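Local coordinates for protein leucine aminopeptidase A1, chloroplastic (PDB 5D8N) that removes N-terminal amino acids, preferably leucine, from peptides as a homohexameric, magnesium-dependent M17 aminopeptidase, and also counts protein-folding chaperone activity among its functions, at residues S154-A159 with G196-R201; V227-L232 with G301-S306. The protein carries 1 engineered substitution. All blocks are in the same frame, centred on the assembly; numbering follows the deposited sequence. Where two conformers were deposited one is given.

Contact 1: residues S154-A159 with G196-R201; sequences SKINSA and GPEIER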
loop_
_atom_site.group_PDB
_atom_site.type_symbol
_atom_site.label_atom_id
_atom_site.label_comp_id
_atom_site.label_asym_id
_atom_site.label_seq_id
_atom_site.Cartn_x
_atom_site.Cartn_y
_atom_site.Cartn_z
ATOM N N SER A 154 10.349 54.896 -1.788
ATOM C CA SER A 154 9.723 53.733 -2.420
ATOM C C SER A 154 10.452 53.383 -3.717
ATOM O O SER A 154 10.556 52.219 -4.104
ATOM C CB SER A 154 8.251 53.988 -2.720
ATOM O OG SER A 154 8.123 54.817 -3.865
ATOM N N LYS A 155 10.922 54.403 -4.422
ATOM C CA LYS A 155 11.627 54.160 -5.657
ATOM C C LYS A 155 12.953 53.443 -5.406
ATOM O O LYS A 155 13.361 52.587 -6.174
ATOM C CB LYS A 155 11.928 55.462 -6.365
ATOM C CG LYS A 155 10.710 56.177 -6.912
ATOM C CD LYS A 155 11.262 57.267 -7.814
ATOM C CE LYS A 155 10.507 58.565 -7.684
ATOM N NZ LYS A 155 11.090 59.500 -8.684
ATOM N N ILE A 156 13.663 53.883 -4.377
ATOM C CA ILE A 156 14.892 53.236 -3.963
ATOM C C ILE A 156 14.612 51.757 -3.689
ATOM O O ILE A 156 15.399 50.908 -4.107
ATOM C CB ILE A 156 15.527 53.948 -2.758
ATOM C CG1 ILE A 156 16.206 55.242 -3.233
ATOM C CG2 ILE A 156 16.542 53.065 -2.060
ATOM C CD1 ILE A 156 16.595 56.181 -2.110
ATOM N N ASN A 157 13.537 51.468 -2.965
ATOM C CA ASN A 157 13.217 50.100 -2.579
ATOM C C ASN A 157 12.808 49.263 -3.786
ATOM O O ASN A 157 13.196 48.111 -3.884
ATOM C CB ASN A 157 12.083 50.089 -1.546
ATOM C CG ASN A 157 12.513 50.617 -0.185
ATOM O OD1 ASN A 157 13.700 50.681 0.140
ATOM N ND2 ASN A 157 11.529 50.922 0.654
ATOM N N SER A 158 12.137 49.883 -4.751
ATOM C CA SER A 158 11.835 49.201 -6.008
ATOM C C SER A 158 13.111 48.889 -6.801
ATOM O O SER A 158 13.263 47.808 -7.332
ATOM C CB SER A 158 10.893 50.014 -6.892
ATOM O OG SER A 158 9.642 50.102 -6.247
ATOM N N ALA A 159 14.067 49.802 -6.783
ATOM C CA ALA A 159 15.291 49.606 -7.526
ATOM C C ALA A 159 16.041 48.425 -6.947
ATOM O O ALA A 159 16.577 47.612 -7.694
ATOM C CB ALA A 159 16.164 50.858 -7.484
ATOM N N GLY A 196 22.600 58.479 -7.239
ATOM C CA GLY A 196 23.364 58.989 -6.110
ATOM C C GLY A 196 23.610 57.976 -5.008
ATOM O O GLY A 196 23.176 56.826 -5.099
ATOM N N PRO A 197 24.169 58.442 -3.884
ATOM C CA PRO A 197 24.693 57.561 -2.849
ATOM C C PRO A 197 23.665 56.629 -2.200
ATOM O O PRO A 197 24.002 55.499 -1.857
ATOM C CB PRO A 197 25.269 58.538 -1.813
ATOM C CG PRO A 197 25.676 59.733 -2.623
ATOM C CD PRO A 197 24.651 59.829 -3.726
ATOM N N GLU A 198 22.479 57.145 -1.899
ATOM C CA GLU A 198 21.494 56.384 -1.139
ATOM C C GLU A 198 20.996 55.173 -1.945
ATOM O O GLU A 198 20.851 54.082 -1.396
ATOM C CB GLU A 198 20.322 57.270 -0.714
ATOM C CG GLU A 198 19.462 56.663 0.384
ATOM C CD GLU A 198 18.305 57.548 0.840
ATOM O OE1 GLU A 198 18.286 58.764 0.534
ATOM O OE2 GLU A 198 17.421 57.027 1.559
ATOM N N ILE A 199 20.608 55.401 -3.199
ATOM C CA ILE A 199 20.057 54.331 -4.024
ATOM C C ILE A 199 21.143 53.311 -4.338
ATOM O O ILE A 199 20.908 52.115 -4.206
ATOM C CB ILE A 199 19.400 54.854 -5.316
ATOM C CG1 ILE A 199 18.630 53.710 -5.992
ATOM C CG2 ILE A 199 20.427 55.457 -6.261
ATOM C CD1 ILE A 199 17.715 54.152 -7.110
ATOM N N GLU A 200 22.381 53.776 -4.418
ATOM C CA GLU A 200 23.512 52.877 -4.568
ATOM C C GLU A 200 23.813 52.024 -3.336
ATOM O O GLU A 200 24.146 50.836 -3.484
ATOM C CB GLU A 200 24.769 53.613 -5.025
ATOM C CG GLU A 200 24.657 54.209 -6.424
ATOM C CD GLU A 200 24.426 53.196 -7.545
ATOM O OE1 GLU A 200 24.877 52.026 -7.452
ATOM O OE2 GLU A 200 24.047 53.661 -8.646
ATOM N N ARG A 201 23.648 52.593 -2.143
ATOM C CA ARG A 201 23.762 51.826 -0.901
ATOM C C ARG A 201 22.710 50.715 -0.847
ATOM O O ARG A 201 22.969 49.614 -0.354
ATOM C CB ARG A 201 23.648 52.701 0.355
ATOM C CG ARG A 201 24.924 53.484 0.663
ATOM C CD ARG A 201 24.930 54.101 2.065
ATOM N NE ARG A 201 23.882 55.109 2.257
ATOM C CZ ARG A 201 24.002 56.393 1.919
ATOM N NH1 ARG A 201 25.104 56.826 1.310
ATOM N NH2 ARG A 201 22.984 57.218 2.107
#
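I156 and I199 bring two helices together: 152-170, packed on the macro-like sheet of the N-terminal domain, and the first turns of 197-221, the helix that leads toward the catalytic domain. The segment axes cross at -37° with a closest approach of 9.4 Å. The tight, buried part is wholly aliphatic. I156 CG1 lies 3.8 Å from I199 CB, and one turn on, A159 CB meets I199 CD1 at 3.7 Å. I199 spans both partners because its CG1 is anti to the backbone N (chi1 -170°), which carries CD1 out to the alanine methyl; L193 packs on the same A159. On the solvent side the atoms come just as close, but the partner there is the exposed E198, which offers a thin stem and a carboxylate. Cutting I156 back to an alanine is likely to open a gap between the helices, with I199 CB losing its neighbour and the E198 side chain freer to swing. As it stands, E198 runs extended and crosses I156 at about a right angle, a van der Waals contact with no hydrogen bond, in which I156 CD1 sits 3.7 Å from E198 CD.

Contact 2: residues V227-L232 with G301-S306; sequences VTPAVL and GLTFDS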
loop_
_atom_site.group_PDB
_atom_site.type_symbol
_atom_site.label_atom_id
_atom_site.label_comp_id
_atom_site.label_asym_id
_atom_site.label_seq_id
_atom_site.Cartn_x
_atom_site.Cartn_y
_atom_site.Cartn_z
ATOM N N VAL A 227 28.632 17.959 -0.739
ATOM C CA VAL A 227 28.499 18.677 0.526
ATOM C C VAL A 227 28.248 17.712 1.679
ATOM O O VAL A 227 27.106 17.329 1.949
ATOM C CB VAL A 227 27.431 19.790 0.461
ATOM C CG1 VAL A 227 27.202 20.426 1.836
ATOM C CG2 VAL A 227 27.899 20.895 -0.481
ATOM N N THR A 228 29.354 17.204 2.203
ATOM C CA THR A 228 29.409 16.422 3.418
ATOM C C THR A 228 29.462 17.355 4.612
ATOM O O THR A 228 29.539 18.559 4.442
ATOM C CB THR A 228 30.699 15.597 3.425
ATOM O OG1 THR A 228 31.810 16.484 3.317
ATOM C CG2 THR A 228 30.725 14.626 2.239
ATOM N N PRO A 229 29.356 16.808 5.824
ATOM C CA PRO A 229 29.495 17.655 6.997
ATOM C C PRO A 229 30.843 18.366 7.108
ATOM O O PRO A 229 30.886 19.558 7.409
ATOM C CB PRO A 229 29.269 16.679 8.163
ATOM C CG PRO A 229 28.360 15.644 7.601
ATOM C CD PRO A 229 28.828 15.470 6.168
ATOM N N ALA A 230 31.915 17.687 6.726
ATOM C CA ALA A 230 33.246 18.293 6.694
ATOM C C ALA A 230 33.329 19.419 5.673
ATOM O O ALA A 230 33.769 20.518 6.005
ATOM C CB ALA A 230 34.301 17.248 6.353
ATOM N N VAL A 231 32.693 19.232 4.515
ATOM C CA VAL A 231 32.609 20.313 3.527
ATOM C C VAL A 231 31.734 21.482 3.952
ATOM O O VAL A 231 32.122 22.657 3.823
ATOM C CB VAL A 231 32.149 19.809 2.148
ATOM C CG1 VAL A 231 31.911 20.973 1.182
ATOM C CG2 VAL A 231 33.226 18.897 1.583
ATOM N N LEU A 232 30.628 21.178 4.617
ATOM C CA LEU A 232 29.822 22.252 5.195
ATOM C C LEU A 232 30.624 23.060 6.227
ATOM O O LEU A 232 30.553 24.289 6.279
ATOM C CB LEU A 232 28.567 21.682 5.834
ATOM C CG LEU A 232 27.456 22.671 6.159
ATOM C CD1 LEU A 232 27.004 23.361 4.882
ATOM C CD2 LEU A 232 26.245 21.952 6.754
ATOM N N GLY A 301 21.058 20.672 9.778
ATOM C CA GLY A 301 22.157 20.387 8.861
ATOM C C GLY A 301 22.436 18.903 8.678
ATOM O O GLY A 301 23.576 18.441 8.685
ATOM N N LEU A 302 21.398 18.157 8.354
ATOM C CA LEU A 302 21.575 16.818 7.803
ATOM C C LEU A 302 21.875 16.970 6.316
ATOM O O LEU A 302 21.007 17.361 5.515
ATOM C CB LEU A 302 20.313 15.987 8.028
ATOM C CG LEU A 302 20.300 15.272 9.381
ATOM C CD1 LEU A 302 20.227 16.290 10.495
ATOM C CD2 LEU A 302 19.090 14.349 9.450
ATOM N N THR A 303 23.120 16.658 5.972
ATOM C CA THR A 303 23.600 16.791 4.613
ATOM C C THR A 303 23.011 15.689 3.734
ATOM O O THR A 303 22.759 15.867 2.542
ATOM C CB THR A 303 25.144 16.720 4.562
ATOM O OG1 THR A 303 25.620 15.488 5.109
ATOM C CG2 THR A 303 25.742 17.872 5.324
ATOM N N PHE A 304 22.612 14.618 4.401
ATOM C CA PHE A 304 21.698 13.630 3.836
ATOM C C PHE A 304 20.839 13.043 4.954
ATOM O O PHE A 304 21.340 12.685 6.034
ATOM C CB PHE A 304 22.479 12.496 3.151
ATOM C CG PHE A 304 21.608 11.388 2.632
ATOM C CD1 PHE A 304 20.821 11.566 1.514
ATOM C CD2 PHE A 304 21.504 10.196 3.327
ATOM C CE1 PHE A 304 19.902 10.607 1.129
ATOM C CE2 PHE A 304 20.594 9.226 2.936
ATOM C CZ PHE A 304 19.783 9.435 1.839
ATOM N N ASP A 305 19.566 12.851 4.635
ATOM C CA ASP A 305 18.619 12.236 5.557
ATOM C C ASP A 305 18.005 10.939 5.020
ATOM O O ASP A 305 17.189 10.977 4.097
ATOM C CB ASP A 305 17.522 13.235 5.893
ATOM C CG ASP A 305 16.737 12.842 7.129
ATOM O OD1 ASP A 305 16.836 11.656 7.529
ATOM O OD2 ASP A 305 16.078 13.748 7.691
ATOM N N SER A 306 18.437 9.817 5.602
ATOM C CA SER A 306 18.004 8.450 5.276
ATOM C C SER A 306 16.488 8.260 5.306
ATOM O O SER A 306 15.966 7.375 4.620
ATOM C CB SER A 306 18.601 7.431 6.269
ATOM O OG SER A 306 19.702 6.695 5.757
HETATM O O HOH W 1 24.281 17.694 1.239
#
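T303 sets its side chain against V227, T228 and P229 at the start of helix 229-242, and nearly all of this contact rests on it. Along 301-306, G301 comes first, in strand 293-305 and backbone-bonded to C356 of the neighbouring strand; its bare CA faces the end of L232 without touching it, while L232 CD2 approaches T303 CG2 at 4.4 Å. At T303 the chain turns a corner. Its OG1 sits between the backbone N and the carbonyl carbon (chi1 58°) and lies against the CD-CG side of P229, 3.4 Å from P229 CD, while making a weak hydrogen bond to C356 O. T303 CB comes within 3.3 Å of V227 O, and CG2 rests over the T228-P229 peptide. No direct hydrogen bond crosses; instead one water donates to V227 O at 2.9 Å and to T303 O at 2.7 Å. The opposing helix start is fixed by its N-cap, V231 N giving T228 OG1 a bond of 3.1 Å. Beyond the corner, F304 packs on R366 of a second subunit, and D305, a ligand of both magnesium sites, receives N358 ND2 on OD1 and gives its backbone N to D325, another magnesium ligand. The arrangement is that of an M17 catalytic domain, a helix N-terminus packed where a central strand bends at its C-terminal end and brings D305 to the two-metal site.

From the N terminus, the chain first lays down five of the six strands of the N-terminal sheet. Contact 1 then closes a short loop: out of helix 152-170, through the sixth strand, 187-191, which lies between 31-35 and 139-144, and back on the start of helix 197-221. That long helix leaves the domain and is followed by helix 229-242, where contact 2 opens. Its loop is longer, passing through strands 247-252 and 278-284 before strand 293-305 returns to the helix start. The two loops are in series, neither nesting nor crossing, and their centres stand 39 Å apart on opposite sides of the chain's centre. Contact 1 ties the N-terminal domain to the connecting helix, contact 2 the eight-stranded catalytic sheet to its flanking helix.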